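Local coordinates for capsule biosynthesis protein CapD proenzyme (PDB 3G9K), which cleaves the poly-gamma-D-glutamate capsule of Bacillus anthracis and, as a transpeptidase, joins it by an amide bond to meso-diaminopimelic acid of the peptidoglycan, at residues S26-V37 against V50-E59; V243-K254 against M299-M308. One frame throughout, in Å; residues are numbered along the deposited sequence.

Interaction 1 (S26-V37 against V50-E59); sequences SHPLAVEEGMKV and VVSYVLGVVE
Ser26 OG donates a 2.6 Å hydrogen bond to Glu59 OE2, meeting the carboxylate on its syn side, 18° out of the plane. Glu59 OE1 bonds Thr2 OG1 of the neighbouring subunit; a hydroxyl on each oxygen should limit rotation of the carboxylate, which probably joins the hairpin to the start of that chain. This polar end closes a helical hairpin whose arms, 28-37 and 50-58, run antiparallel at 155° with their axes 8.8 Å apart. The His27 ring, its CG anti to the backbone N (chi1 -164°), lies under Val58: methyl CG2 sits over the ring centre, 3.7 Å from the centroid, a CH-pi contact. In the ring plane, at the edge, His27 ND1 accepts from Leu29 N at 3.0 Å, an N-cap bond that also holds the ring flat beneath the methyl. Ala30 CB presses on Leu55 CD2 at 3.5 Å, while Val54 CG1 covers Ala30 CA. The backbones come nearest where Ala30 faces Val51; one turn on, the bare CA of Gly34 takes Val51 CG2 at 3.6 Å. Val37 and Val50 run alongside in opposite senses, their CG2 methyls 3.6 Å apart. Around this buried pair, helix 120-133 receives Leu29, Glu33 and Val50; helices 104-115 and 176-188 cover Tyr53 on the second arm, and the neighbouring subunit packs on Val31, Met35 and Val51.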
loop_
_atom_site.group_PDB
_atom_site.type_symbol
_atom_site.label_atom_id
_atom_site.label_comp_id
_atom_site.label_asym_id
_atom_site.label_seq_id
_atom_site.Cartn_x
_atom_site.Cartn_y
_atom_site.Cartn_z
ATOM N N SER A 26 -4.275 2.709 -7.904
ATOM C CA SER A 26 -5.021 1.510 -8.324
ATOM C C SER A 26 -6.503 1.820 -8.677
ATOM O O SER A 26 -7.330 0.923 -8.866
ATOM C CB SER A 26 -4.957 0.426 -7.277
ATOM O OG SER A 26 -5.363 0.907 -6.033
ATOM N N HIS A 27 -6.857 3.086 -8.730
ATOM C CA HIS A 27 -8.186 3.444 -9.264
ATOM C C HIS A 27 -8.068 4.697 -10.139
ATOM O O HIS A 27 -7.514 5.670 -9.702
ATOM C CB HIS A 27 -9.217 3.665 -8.153
ATOM C CG HIS A 27 -10.641 3.643 -8.641
ATOM N ND1 HIS A 27 -11.193 4.684 -9.345
ATOM C CD2 HIS A 27 -11.626 2.719 -8.505
ATOM C CE1 HIS A 27 -12.452 4.396 -9.645
ATOM N NE2 HIS A 27 -12.741 3.208 -9.148
ATOM N N PRO A 28 -8.614 4.670 -11.372
ATOM C CA PRO A 28 -8.545 5.840 -12.271
ATOM C C PRO A 28 -9.145 7.144 -11.727
ATOM O O PRO A 28 -8.735 8.198 -12.164
ATOM C CB PRO A 28 -9.314 5.371 -13.524
ATOM C CG PRO A 28 -10.163 4.290 -13.057
ATOM C CD PRO A 28 -9.308 3.559 -12.026
ATOM N N LEU A 29 -10.105 7.088 -10.802
ATOM C CA LEU A 29 -10.659 8.313 -10.220
ATOM C C LEU A 29 -9.686 8.951 -9.217
ATOM O O LEU A 29 -9.654 10.157 -9.071
ATOM C CB LEU A 29 -12.040 8.068 -9.581
ATOM C CG LEU A 29 -13.188 7.704 -10.533
ATOM C CD1 LEU A 29 -14.563 7.547 -9.784
ATOM C CD2 LEU A 29 -13.279 8.756 -11.649
ATOM N N ALA A 30 -8.914 8.115 -8.521
ATOM C CA ALA A 30 -7.847 8.576 -7.636
ATOM C C ALA A 30 -6.759 9.228 -8.452
ATOM O O ALA A 30 -6.253 10.292 -8.058
ATOM C CB ALA A 30 -7.273 7.417 -6.787
ATOM N N VAL A 31 -6.389 8.591 -9.567
ATOM C CA VAL A 31 -5.417 9.205 -10.487
ATOM C C VAL A 31 -5.948 10.572 -10.925
ATOM O O VAL A 31 -5.278 11.567 -10.807
ATOM C CB VAL A 31 -5.094 8.339 -11.716
ATOM C CG1 VAL A 31 -4.070 9.069 -12.689
ATOM C CG2 VAL A 31 -4.568 6.935 -11.307
ATOM N N GLU A 32 -7.178 10.609 -11.414
ATOM C CA GLU A 32 -7.776 11.862 -11.870
ATOM C C GLU A 32 -7.821 12.999 -10.843
ATOM O O GLU A 32 -7.454 14.146 -11.145
ATOM C CB GLU A 32 -9.164 11.561 -12.390
ATOM C CG GLU A 32 -9.849 12.774 -12.961
ATOM C CD GLU A 32 -11.253 12.490 -13.392
ATOM O OE1 GLU A 32 -11.580 11.327 -13.680
ATOM O OE2 GLU A 32 -12.037 13.463 -13.458
ATOM N N GLU A 33 -8.323 12.711 -9.648
ATOM C CA GLU A 33 -8.386 13.713 -8.607
ATOM C C GLU A 33 -7.036 14.188 -8.116
ATOM O O GLU A 33 -6.869 15.353 -7.749
ATOM C CB GLU A 33 -9.235 13.216 -7.440
ATOM C CG GLU A 33 -10.662 12.887 -7.822
ATOM C CD GLU A 33 -11.448 14.120 -8.310
ATOM O OE1 GLU A 33 -11.091 15.268 -7.960
ATOM O OE2 GLU A 33 -12.462 13.911 -9.025
ATOM N N GLY A 34 -6.076 13.285 -8.056
ATOM C CA GLY A 34 -4.709 13.623 -7.706
ATOM C C GLY A 34 -4.023 14.550 -8.703
ATOM O O GLY A 34 -3.346 15.518 -8.307
HETATM N N MSE A 35 -4.216 14.226 -9.987
HETATM C CA MSE A 35 -3.739 15.063 -11.100
HETATM C C MSE A 35 -4.380 16.456 -11.080
HETATM O O MSE A 35 -3.704 17.449 -11.336
HETATM C CB MSE A 35 -4.015 14.393 -12.449
HETATM C CG MSE A 35 -3.100 13.217 -12.798
HETATM SE SE MSE A 35 -1.213 13.655 -12.846
HETATM C CE MSE A 35 -1.097 14.460 -14.622
ATOM N N LYS A 36 -5.713 16.528 -10.832
ATOM C CA LYS A 36 -6.438 17.809 -10.668
ATOM C C LYS A 36 -5.809 18.745 -9.608
ATOM O O LYS A 36 -5.592 19.935 -9.875
ATOM C CB LYS A 36 -7.942 17.533 -10.454
ATOM C CG LYS A 36 -8.934 18.734 -10.481
ATOM C CD LYS A 36 -10.360 18.161 -10.531
ATOM C CE LYS A 36 -11.471 19.157 -10.399
ATOM N NZ LYS A 36 -12.754 18.543 -10.958
ATOM N N VAL A 37 -5.483 18.226 -8.427
ATOM C CA VAL A 37 -4.795 18.995 -7.397
ATOM C C VAL A 37 -3.460 19.535 -7.899
ATOM O O VAL A 37 -3.077 20.696 -7.639
ATOM C CB VAL A 37 -4.577 18.132 -6.112
ATOM C CG1 VAL A 37 -3.644 18.793 -5.118
ATOM C CG2 VAL A 37 -5.925 17.825 -5.460
ATOM N N VAL A 50 -5.869 14.039 -0.786
ATOM C CA VAL A 50 -7.025 13.922 -1.695
ATOM C C VAL A 50 -7.163 12.479 -2.229
ATOM O O VAL A 50 -8.229 11.879 -2.177
ATOM C CB VAL A 50 -6.875 14.886 -2.863
ATOM C CG1 VAL A 50 -7.875 14.577 -3.903
ATOM C CG2 VAL A 50 -7.012 16.352 -2.362
ATOM N N VAL A 51 -6.078 11.951 -2.767
ATOM C CA VAL A 51 -6.008 10.585 -3.268
ATOM C C VAL A 51 -6.373 9.578 -2.182
ATOM O O VAL A 51 -7.097 8.629 -2.451
ATOM C CB VAL A 51 -4.616 10.245 -3.880
ATOM C CG1 VAL A 51 -4.475 8.736 -4.135
ATOM C CG2 VAL A 51 -4.368 11.025 -5.211
ATOM N N SER A 52 -5.834 9.745 -0.979
ATOM C CA SER A 52 -6.116 8.744 0.097
ATOM C C SER A 52 -7.595 8.692 0.432
ATOM O O SER A 52 -8.207 7.622 0.476
ATOM C CB SER A 52 -5.330 9.013 1.351
ATOM O OG SER A 52 -3.973 8.830 1.095
ATOM N N TYR A 53 -8.192 9.855 0.609
ATOM C CA TYR A 53 -9.639 9.909 0.841
ATOM C C TYR A 53 -10.546 9.401 -0.338
ATOM O O TYR A 53 -11.570 8.757 -0.124
ATOM C CB TYR A 53 -10.016 11.327 1.294
ATOM C CG TYR A 53 -9.987 11.564 2.787
ATOM C CD1 TYR A 53 -8.980 12.297 3.383
ATOM C CD2 TYR A 53 -11.019 11.105 3.590
ATOM C CE1 TYR A 53 -9.000 12.564 4.795
ATOM C CE2 TYR A 53 -11.034 11.339 4.928
ATOM C CZ TYR A 53 -10.020 12.069 5.538
ATOM O OH TYR A 53 -10.094 12.254 6.881
ATOM N N VAL A 54 -10.193 9.705 -1.583
ATOM C CA VAL A 54 -10.921 9.213 -2.756
ATOM C C VAL A 54 -10.912 7.666 -2.844
ATOM O O VAL A 54 -11.952 7.041 -3.049
ATOM C CB VAL A 54 -10.351 9.863 -4.063
ATOM C CG1 VAL A 54 -10.782 9.085 -5.295
ATOM C CG2 VAL A 54 -10.750 11.356 -4.105
ATOM N N LEU A 55 -9.752 7.077 -2.598
ATOM C CA LEU A 55 -9.523 5.639 -2.588
ATOM C C LEU A 55 -10.395 5.007 -1.513
ATOM O O LEU A 55 -11.009 3.957 -1.759
ATOM C CB LEU A 55 -8.036 5.314 -2.389
ATOM C CG LEU A 55 -7.162 5.505 -3.637
ATOM C CD1 LEU A 55 -5.724 5.385 -3.201
ATOM C CD2 LEU A 55 -7.529 4.532 -4.757
ATOM N N GLY A 56 -10.528 5.660 -0.359
ATOM C CA GLY A 56 -11.414 5.160 0.719
ATOM C C GLY A 56 -12.859 5.115 0.289
ATOM O O GLY A 56 -13.693 4.332 0.800
ATOM N N VAL A 57 -13.200 5.965 -0.667
ATOM C CA VAL A 57 -14.587 5.976 -1.172
ATOM C C VAL A 57 -14.797 5.029 -2.357
ATOM O O VAL A 57 -15.737 4.235 -2.386
ATOM C CB VAL A 57 -15.009 7.418 -1.558
ATOM C CG1 VAL A 57 -16.343 7.390 -2.267
ATOM C CG2 VAL A 57 -15.075 8.309 -0.314
ATOM N N VAL A 58 -13.934 5.114 -3.354
ATOM C CA VAL A 58 -14.160 4.406 -4.611
ATOM C C VAL A 58 -13.469 3.042 -4.658
ATOM O O VAL A 58 -13.790 2.197 -5.519
ATOM C CB VAL A 58 -13.725 5.284 -5.845
ATOM C CG1 VAL A 58 -14.450 6.650 -5.828
ATOM C CG2 VAL A 58 -12.187 5.484 -5.874
ATOM N N GLU A 59 -12.475 2.844 -3.800
ATOM C CA GLU A 59 -11.779 1.575 -3.716
ATOM C C GLU A 59 -11.909 1.029 -2.286
ATOM O O GLU A 59 -10.946 0.599 -1.685
ATOM C CB GLU A 59 -10.312 1.732 -4.091
ATOM C CG GLU A 59 -9.719 0.419 -4.452
ATOM C CD GLU A 59 -8.215 0.483 -4.642
ATOM O OE1 GLU A 59 -7.536 1.129 -3.814
ATOM O OE2 GLU A 59 -7.733 -0.118 -5.622
#

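Interaction 2 (V243-K254 against M299-M308); sequences VTLLQMLKLAEK and MVSDKYISTM
The Gln247 amide and the Tyr304 ring lie nearly parallel, their planes 7° apart, with NE2 approaching CE2 obliquely at 3.6 Å; Met299 CA covers one face of the ring, toward its rim. Here the long helix 242-254 of the gamma-glutamyltransferase large subunit meets a short N-capped helix, 302-306, at a crossing angle of -74°. In its own plane the Gln247 amide sends NE2 to Met299 O, 2.9 Å away and almost straight at 168°, and its OE1 lies beside the selenomethionine methyl, Met308 CE. Extended beyond CG, the Gln247 side chain carries its amide across to the turn. Ser301 OG caps the short helix by accepting from Tyr304 N, and also bonds Lys298 O, whereas Tyr304 OH reaches Asp281 on helix 264-284. Val300 is wedged between Val243 and Leu246: its CG1 touches Val243 CG1 at 3.8 Å, and its CB meets Leu246 CD1 at 3.6 Å. Ile305 CG1 lies across Lys250 CB, and Leu251 is packed by Ile305 CG2 and Met308 SE. Bends at chi3 and chi4 turn the Lys250 ammonium back toward Asp302; a water and Asn227 O of strand 219-228 are its other partners. That water bridges to Val300 O at 2.6 Å, and the salt bridge closes with Lys250 NZ 2.7 Å from Asp302 OD1, on the syn side but well out of the carboxylate plane.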
loop_
_atom_site.group_PDB
_atom_site.type_symbol
_atom_site.label_atom_id
_atom_site.label_comp_id
_atom_site.label_asym_id
_atom_site.label_seq_id
_atom_site.Cartn_x
_atom_site.Cartn_y
_atom_site.Cartn_z
ATOM N N VAL A 243 12.988 -2.652 6.081
ATOM C CA VAL A 243 14.274 -3.349 6.348
ATOM C C VAL A 243 14.366 -4.697 5.591
ATOM O O VAL A 243 15.358 -4.989 4.923
ATOM C CB VAL A 243 14.527 -3.579 7.854
ATOM C CG1 VAL A 243 15.721 -4.534 8.044
ATOM C CG2 VAL A 243 14.752 -2.241 8.596
ATOM N N THR A 244 13.312 -5.492 5.667
ATOM C CA THR A 244 13.265 -6.789 5.000
ATOM C C THR A 244 13.398 -6.640 3.491
ATOM O O THR A 244 14.111 -7.385 2.865
ATOM C CB THR A 244 11.974 -7.533 5.351
ATOM O OG1 THR A 244 11.883 -7.679 6.770
ATOM C CG2 THR A 244 11.926 -8.918 4.704
ATOM N N LEU A 245 12.698 -5.670 2.912
ATOM C CA LEU A 245 12.751 -5.460 1.465
ATOM C C LEU A 245 14.148 -5.071 1.021
ATOM O O LEU A 245 14.677 -5.636 0.063
ATOM C CB LEU A 245 11.750 -4.369 1.056
ATOM C CG LEU A 245 11.887 -3.790 -0.348
ATOM C CD1 LEU A 245 11.904 -4.863 -1.445
ATOM C CD2 LEU A 245 10.735 -2.781 -0.550
ATOM N N LEU A 246 14.770 -4.141 1.746
ATOM C CA LEU A 246 16.110 -3.666 1.391
ATOM C C LEU A 246 17.231 -4.723 1.588
ATOM O O LEU A 246 18.159 -4.812 0.793
ATOM C CB LEU A 246 16.457 -2.424 2.220
ATOM C CG LEU A 246 17.151 -1.256 1.526
ATOM C CD1 LEU A 246 17.731 -0.286 2.556
ATOM C CD2 LEU A 246 18.133 -1.642 0.457
ATOM N N GLN A 247 17.156 -5.470 2.676
ATOM C CA GLN A 247 17.982 -6.659 2.847
ATOM C C GLN A 247 17.903 -7.624 1.650
ATOM O O GLN A 247 18.942 -8.081 1.138
ATOM C CB GLN A 247 17.562 -7.413 4.114
ATOM C CG GLN A 247 17.931 -6.712 5.397
ATOM C CD GLN A 247 17.380 -7.411 6.630
ATOM O OE1 GLN A 247 16.454 -8.228 6.541
ATOM N NE2 GLN A 247 17.971 -7.102 7.807
HETATM N N MSE A 248 16.702 -7.925 1.237
HETATM C CA MSE A 248 16.471 -8.803 0.091
HETATM C C MSE A 248 17.023 -8.232 -1.219
HETATM O O MSE A 248 17.616 -8.965 -2.012
HETATM C CB MSE A 248 14.990 -9.135 -0.054
HETATM C CG MSE A 248 14.465 -10.118 0.975
HETATM SE SE MSE A 248 12.613 -10.580 0.781
HETATM C CE MSE A 248 12.612 -11.247 -1.025
ATOM N N LEU A 249 16.794 -6.939 -1.452
ATOM C CA LEU A 249 17.365 -6.273 -2.617
ATOM C C LEU A 249 18.894 -6.367 -2.584
ATOM O O LEU A 249 19.505 -6.680 -3.595
ATOM C CB LEU A 249 16.941 -4.805 -2.685
ATOM C CG LEU A 249 15.456 -4.506 -2.991
ATOM C CD1 LEU A 249 15.177 -3.027 -2.757
ATOM C CD2 LEU A 249 15.044 -4.918 -4.440
ATOM N N LYS A 250 19.485 -6.068 -1.423
ATOM C CA LYS A 250 20.942 -6.073 -1.272
ATOM C C LYS A 250 21.519 -7.493 -1.384
ATOM O O LYS A 250 22.522 -7.697 -2.080
ATOM C CB LYS A 250 21.351 -5.390 0.019
ATOM C CG LYS A 250 21.116 -3.893 0.014
ATOM C CD LYS A 250 21.607 -3.262 1.295
ATOM C CE LYS A 250 23.140 -3.136 1.297
ATOM N NZ LYS A 250 23.660 -2.026 0.443
ATOM N N LEU A 251 20.879 -8.460 -0.734
ATOM C CA LEU A 251 21.173 -9.881 -0.957
ATOM C C LEU A 251 21.112 -10.312 -2.438
ATOM O O LEU A 251 21.989 -11.043 -2.904
ATOM C CB LEU A 251 20.245 -10.754 -0.102
ATOM C CG LEU A 251 20.599 -10.838 1.402
ATOM C CD1 LEU A 251 19.443 -11.381 2.263
ATOM C CD2 LEU A 251 21.866 -11.708 1.566
ATOM N N ALA A 252 20.079 -9.881 -3.183
ATOM C CA ALA A 252 19.948 -10.242 -4.598
ATOM C C ALA A 252 21.037 -9.597 -5.461
ATOM O O ALA A 252 21.549 -10.218 -6.391
ATOM C CB ALA A 252 18.539 -9.883 -5.116
ATOM N N GLU A 253 21.391 -8.348 -5.147
ATOM C CA GLU A 253 22.525 -7.679 -5.777
ATOM C C GLU A 253 23.838 -8.464 -5.566
ATOM O O GLU A 253 24.557 -8.761 -6.525
ATOM C CB GLU A 253 22.692 -6.271 -5.209
ATOM C CG GLU A 253 23.953 -5.557 -5.682
ATOM C CD GLU A 253 23.975 -4.084 -5.366
ATOM O OE1 GLU A 253 23.231 -3.634 -4.443
ATOM O OE2 GLU A 253 24.763 -3.381 -6.037
ATOM N N LYS A 254 24.133 -8.779 -4.307
ATOM C CA LYS A 254 25.424 -9.396 -3.927
ATOM C C LYS A 254 25.559 -10.803 -4.474
ATOM O O LYS A 254 26.625 -11.219 -4.911
ATOM C CB LYS A 254 25.543 -9.471 -2.407
ATOM C CG LYS A 254 26.930 -9.844 -1.954
ATOM C CD LYS A 254 27.106 -9.765 -0.461
ATOM C CE LYS A 254 28.564 -10.117 -0.081
ATOM N NZ LYS A 254 28.600 -10.787 1.233
HETATM N N MSE A 299 20.691 -2.386 10.241
HETATM C CA MSE A 299 20.157 -3.666 9.772
HETATM C C MSE A 299 20.128 -3.797 8.236
HETATM O O MSE A 299 19.894 -4.884 7.707
HETATM C CB MSE A 299 18.761 -3.899 10.343
HETATM C CG MSE A 299 18.719 -4.117 11.843
HETATM SE SE MSE A 299 16.911 -4.564 12.413
HETATM C CE MSE A 299 16.885 -6.440 11.913
ATOM N N VAL A 300 20.333 -2.713 7.506
ATOM C CA VAL A 300 20.361 -2.714 6.021
ATOM C C VAL A 300 21.749 -2.318 5.464
ATOM O O VAL A 300 21.923 -2.083 4.248
ATOM C CB VAL A 300 19.272 -1.764 5.472
ATOM C CG1 VAL A 300 17.890 -2.245 5.901
ATOM C CG2 VAL A 300 19.517 -0.350 5.971
ATOM N N SER A 301 22.733 -2.236 6.366
ATOM C CA SER A 301 24.104 -1.869 6.019
ATOM C C SER A 301 24.812 -3.010 5.295
ATOM O O SER A 301 24.527 -4.184 5.542
ATOM C CB SER A 301 24.894 -1.519 7.303
ATOM O OG SER A 301 25.081 -2.674 8.114
ATOM N N ASP A 302 25.757 -2.667 4.423
ATOM C CA ASP A 302 26.563 -3.689 3.734
ATOM C C ASP A 302 27.141 -4.725 4.704
ATOM O O ASP A 302 27.172 -5.922 4.399
ATOM C CB ASP A 302 27.705 -3.058 2.931
ATOM C CG ASP A 302 27.225 -2.313 1.702
ATOM O OD1 ASP A 302 26.226 -2.748 1.094
ATOM O OD2 ASP A 302 27.860 -1.295 1.330
ATOM N N LYS A 303 27.571 -4.266 5.877
ATOM C CA LYS A 303 28.205 -5.162 6.850
ATOM C C LYS A 303 27.199 -6.090 7.523
ATOM O O LYS A 303 27.501 -7.253 7.797
ATOM C CB LYS A 303 29.006 -4.367 7.895
ATOM C CG LYS A 303 30.472 -4.063 7.464
ATOM C CD LYS A 303 31.416 -4.054 8.671
ATOM C CE LYS A 303 32.824 -3.531 8.339
ATOM N NZ LYS A 303 33.807 -3.829 9.439
ATOM N N TYR A 304 25.992 -5.596 7.775
ATOM C CA TYR A 304 24.949 -6.462 8.309
ATOM C C TYR A 304 24.550 -7.517 7.275
ATOM O O TYR A 304 24.434 -8.693 7.615
ATOM C CB TYR A 304 23.720 -5.662 8.744
ATOM C CG TYR A 304 22.725 -6.483 9.531
ATOM C CD1 TYR A 304 22.752 -6.491 10.916
ATOM C CD2 TYR A 304 21.782 -7.274 8.890
ATOM C CE1 TYR A 304 21.858 -7.241 11.644
ATOM C CE2 TYR A 304 20.889 -8.034 9.603
ATOM C CZ TYR A 304 20.926 -8.019 10.985
ATOM O OH TYR A 304 20.023 -8.772 11.712
ATOM N N ILE A 305 24.332 -7.086 6.028
ATOM C CA ILE A 305 24.005 -8.005 4.922
ATOM C C ILE A 305 25.118 -9.065 4.748
ATOM O O ILE A 305 24.826 -10.241 4.498
ATOM C CB ILE A 305 23.724 -7.255 3.573
ATOM C CG1 ILE A 305 22.245 -6.818 3.476
ATOM C CG2 ILE A 305 24.000 -8.146 2.370
ATOM C CD1 ILE A 305 21.802 -5.863 4.546
ATOM N N SER A 306 26.378 -8.634 4.888
ATOM C CA SER A 306 27.559 -9.536 4.905
ATOM C C SER A 306 27.397 -10.721 5.836
ATOM O O SER A 306 27.739 -11.855 5.479
ATOM C CB SER A 306 28.814 -8.791 5.371
ATOM O OG SER A 306 29.399 -8.058 4.322
ATOM N N THR A 307 26.885 -10.473 7.024
ATOM C CA THR A 307 26.741 -11.507 8.045
ATOM C C THR A 307 25.441 -12.289 8.022
ATOM O O THR A 307 25.192 -13.090 8.882
ATOM C CB THR A 307 26.923 -10.910 9.439
ATOM O OG1 THR A 307 25.946 -9.909 9.663
ATOM C CG2 THR A 307 28.234 -10.251 9.527
HETATM N N MSE A 308 24.586 -12.074 7.115
HETATM C CA MSE A 308 23.262 -12.698 7.067
HETATM C C MSE A 308 23.308 -14.126 6.532
HETATM O O MSE A 308 23.868 -14.382 5.462
HETATM C CB MSE A 308 22.295 -11.851 6.233
HETATM C CG MSE A 308 22.017 -10.482 6.820
HETATM SE SE MSE A 308 20.512 -9.600 5.949
HETATM C CE MSE A 308 19.111 -10.712 6.658
HETATM O O HOH W 1 22.574 -0.197 2.567
#

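In the fold
Interactions 1 and 2 lie on opposite sides of the centre of the large subunit, their centres 35 Å apart and their nearest atoms about 17 Å apart, without touching. They follow one another along the chain: the hairpin of 26-37 and 50-59 closes long before helix 242-254 begins. Both border the neighbouring subunit, interaction 1 through Glu59 and Thr2 of that chain, interaction 2 through Leu245, Met248, Leu249 and Ala252. Thr2 stands second in that chain, at the N-terminus where gamma-glutamyltransferases, which are Ntn hydrolases, carry their nucleophilic threonine; this is consistent with interaction 1 lying near the active site, whereas interaction 2 joins helices more peripherally, toward the large subunit's C-terminal end.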